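Local coordinates for protein chitinase (Paenibacillus sp. FPU-7, PDB 5GZT) that probably hydrolyses the beta-1,4 linkages between N-acetylglucosamine units inside chitin and chitodextrin chains, as an endo-acting chitinase with two family 18 glycosidase regions, at residues B[627-630]-B[631-635]; B[990-993]-B[994-997]. All blocks are in the same frame, centred on the assembly; numbering follows the deposited sequence.

Both contacts are local turns that lead into a helix, and they lie in series along the chain. Contact 1 comes first. It closes a turn at the end of the loop between strand 619-623, the last strand of the first family 18 TIM barrel, and helix 633-642. The chain then runs through the immunoglobulin-like region and into the second family 18 region. There contact 2 closes a turn within the long loop between strand 964-967 and helix 998-1007. The two neither nest nor cross. The centres of contact 1 and contact 2 are about 15 Å apart. The nearest atoms of contact 1 and contact 2 are about 5 Å apart, without touching. The two turns thus lie near each other, each in a loop of one of the two TIM-barrel regions.

Contact 1. Residues B[627-630]-B[631-635]; sequences QDSD and SHELA. With FMT (formic acid), chain M.
Asp-628 grips the start of the helix that begins at Glu-633. Its CG lies anti to the backbone N (chi1 -156°), which turns the carboxylate onto the N-H groups of Leu-634 and Ala-635. OD1 takes the N-H of Leu-634 at 3.0 Å through its syn lone pair. OD2 accepts from Ala-635 N at 3.0 Å in a nearly straight bond (175°), from the syn side but out of the carboxylate plane. OD1 also receives Ser-629 N on its anti side, so two N-H groups hold this oxygen. The negative group probably suits the positive end of the helix dipole. Water 1 donates to OD2 and also meets His-632 ND1 in the plane of the imidazole, 2.7 Å away.

Ser-629 serves the remaining N-H of this first turn, with OG accepting from Glu-633 N at 3.0 Å. Its carbonyl O accepts from His-632 N at 2.9 Å and closes a type I beta turn, with His-632 at the N-cap position. Water 2 joins Ser-629 OG to Ser-631 N and OG and to a formic acid, probably from the crystallisation liquor. Asp-630 N donates to that formic acid, while its OD1 forms a salt bridge with Arg-294.

The turn ends the loop from strand 619-623, the last strand of the first family 18 TIM barrel, to helix 633-642. Asp-628 and Leu-634 pack on Tyr-564 of helix 564-570 and on the Phe-533 loop.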
# COMPACT_ATOMS: atom_id res chain seq x y z
N GLN B 627 10.96 7.99 -6.61
CA GLN B 627 10.82 8.77 -7.85
C GLN B 627 9.83 9.90 -7.76
O GLN B 627 9.69 10.66 -8.70
CB GLN B 627 10.38 7.79 -8.95
CG GLN B 627 11.37 6.70 -9.27
CD GLN B 627 10.78 5.60 -10.17
OE1 GLN B 627 9.56 5.28 -10.17
NE2 GLN B 627 11.64 4.99 -10.89
N ASP B 628 9.17 10.03 -6.61
CA ASP B 628 8.13 11.03 -6.42
C ASP B 628 8.73 12.47 -6.31
O ASP B 628 9.91 12.67 -6.26
CB ASP B 628 7.40 10.67 -5.15
CG ASP B 628 6.03 11.17 -5.05
OD1 ASP B 628 5.56 12.05 -5.84
OD2 ASP B 628 5.40 10.64 -4.10
N SER B 629 7.85 13.46 -6.33
CA SER B 629 8.20 14.88 -6.13
C SER B 629 8.74 15.11 -4.73
O SER B 629 8.69 14.19 -3.84
CB SER B 629 7.06 15.80 -6.37
OG SER B 629 6.12 15.82 -5.33
N ASP B 630 9.29 16.31 -4.55
CA ASP B 630 9.90 16.71 -3.26
C ASP B 630 8.92 16.57 -2.15
O ASP B 630 9.25 15.99 -1.14
CB ASP B 630 10.42 18.17 -3.32
CG ASP B 630 11.73 18.30 -4.08
OD1 ASP B 630 12.42 17.26 -4.35
OD2 ASP B 630 12.02 19.48 -4.45
N SER B 631 7.71 17.02 -2.37
CA SER B 631 6.65 16.94 -1.37
C SER B 631 5.98 15.57 -1.26
O SER B 631 5.05 15.45 -0.51
CB SER B 631 5.56 18.01 -1.70
OG SER B 631 4.75 17.56 -2.81
N HIS B 632 6.45 14.57 -2.02
CA HIS B 632 5.79 13.29 -2.17
C HIS B 632 4.40 13.41 -2.69
O HIS B 632 3.50 12.82 -2.08
CB HIS B 632 5.75 12.61 -0.75
CG HIS B 632 7.09 12.49 -0.11
ND1 HIS B 632 8.06 11.61 -0.58
CD2 HIS B 632 7.68 13.18 0.91
CE1 HIS B 632 9.15 11.72 0.14
NE2 HIS B 632 8.94 12.65 1.07
N GLU B 633 4.15 14.23 -3.73
CA GLU B 633 2.76 14.48 -4.03
C GLU B 633 1.97 13.24 -4.51
O GLU B 633 0.76 13.23 -4.34
CB GLU B 633 2.53 15.66 -5.00
CG GLU B 633 2.90 15.46 -6.43
CD GLU B 633 2.79 16.72 -7.26
OE1 GLU B 633 2.21 17.67 -6.76
OE2 GLU B 633 3.27 16.72 -8.41
N LEU B 634 2.63 12.32 -5.19
CA LEU B 634 1.93 11.12 -5.66
C LEU B 634 1.55 10.18 -4.51
O LEU B 634 0.37 9.75 -4.41
CB LEU B 634 2.72 10.36 -6.74
CG LEU B 634 3.00 11.22 -8.04
CD1 LEU B 634 3.62 10.38 -9.10
CD2 LEU B 634 1.78 11.88 -8.63
N ALA B 635 2.51 9.87 -3.67
CA ALA B 635 2.21 9.14 -2.43
C ALA B 635 1.12 9.82 -1.63
O ALA B 635 0.19 9.14 -1.24
CB ALA B 635 3.45 8.95 -1.60
C FMT M . 9.35 19.55 -6.67
O1 FMT M . 9.56 18.35 -6.73
O2 FMT M . 8.33 19.92 -5.94
O HOH W 1 6.98 9.81 -2.20
O HOH W 2 6.61 18.37 -4.66

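Contact 2. Residues B[990-993]-B[994-997]; sequences ALSP and GDFS
Ser-992 to Asp-995 form a type II beta turn, closed by Asp-995 N donating to Ser-992 O at 3.1 Å. Pro-993 and Gly-994 fill the two corners. Gly-994 has a positive phi (82°), where a CB would press on the carbonyl O of Pro-993.

The side chains at the two ends of the turn also meet. Ser-992 OG donates to Asp-995 OD2 at 2.8 Å. It comes from the anti side of that oxygen, 35° out of the carboxylate plane. The hydroxyl is placed there by a chi1 of -172°, with OG opposite the backbone N. Asp-995 CB lies close by, 3.3 Å from the same Ser-992 OG. A backbone bond and a side-chain bond thus join the same two residues.

The turn belongs to the loop between strand 964-967 and helix 998-1007 in the second family 18 TIM barrel. Ser-997 is the N-cap of that helix, and its side chain caps a backbone N there.

The other oxygen of Asp-995 faces onward along the chain. OD1 accepts from Phe-996 N at 2.9 Å, with the donor above the carboxylate plane, and also bonds His-973 NE2. These partners probably limit rotation of the carboxylate. Pro-993, exposed at its corner of the turn, touches Asp-297 of the first family 18 region, while Ser-992 rests against Phe-1037.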
# COMPACT_ATOMS: atom_id res chain seq x y z
N ALA B 990 12.60 17.71 5.13
CA ALA B 990 12.17 16.46 4.41
C ALA B 990 12.34 15.26 5.32
O ALA B 990 11.57 14.31 5.25
CB ALA B 990 12.94 16.29 3.05
N LEU B 991 13.31 15.35 6.24
CA LEU B 991 13.53 14.31 7.28
C LEU B 991 12.69 14.40 8.55
O LEU B 991 12.93 13.62 9.46
CB LEU B 991 15.02 14.23 7.62
CG LEU B 991 15.87 13.82 6.41
CD1 LEU B 991 17.37 13.65 6.77
CD2 LEU B 991 15.34 12.53 5.76
N SER B 992 11.67 15.27 8.63
CA SER B 992 10.81 15.24 9.78
C SER B 992 9.39 15.58 9.34
O SER B 992 8.88 16.69 9.61
CB SER B 992 11.37 16.21 10.86
OG SER B 992 10.62 16.02 12.04
N PRO B 993 8.73 14.61 8.67
CA PRO B 993 7.44 14.89 8.16
C PRO B 993 6.47 15.42 9.24
O PRO B 993 6.42 14.91 10.32
CB PRO B 993 6.96 13.50 7.61
CG PRO B 993 8.25 12.71 7.38
CD PRO B 993 9.21 13.24 8.35
N GLY B 994 5.67 16.43 8.91
CA GLY B 994 4.63 16.91 9.83
C GLY B 994 5.20 17.89 10.89
O GLY B 994 4.41 18.42 11.64
N ASP B 995 6.49 18.17 10.87
CA ASP B 995 7.13 19.00 11.87
C ASP B 995 6.90 20.54 11.66
O ASP B 995 6.42 20.97 10.60
CB ASP B 995 8.64 18.70 11.93
CG ASP B 995 9.26 18.84 13.35
OD1 ASP B 995 8.64 19.42 14.29
OD2 ASP B 995 10.44 18.42 13.49
N PHE B 996 7.18 21.31 12.70
CA PHE B 996 6.95 22.77 12.69
C PHE B 996 7.89 23.52 11.83
O PHE B 996 9.09 23.29 11.84
CB PHE B 996 7.13 23.37 14.10
CG PHE B 996 6.03 23.04 15.02
CD1 PHE B 996 4.86 23.80 15.01
CD2 PHE B 996 6.13 21.97 15.94
CE1 PHE B 996 3.79 23.48 15.86
CE2 PHE B 996 5.08 21.67 16.81
CZ PHE B 996 3.91 22.43 16.77
N SER B 997 7.34 24.43 11.06
CA SER B 997 8.15 25.45 10.43
C SER B 997 7.36 26.71 10.30
O SER B 997 6.15 26.69 10.42
CB SER B 997 8.61 24.95 9.03
OG SER B 997 7.51 24.65 8.24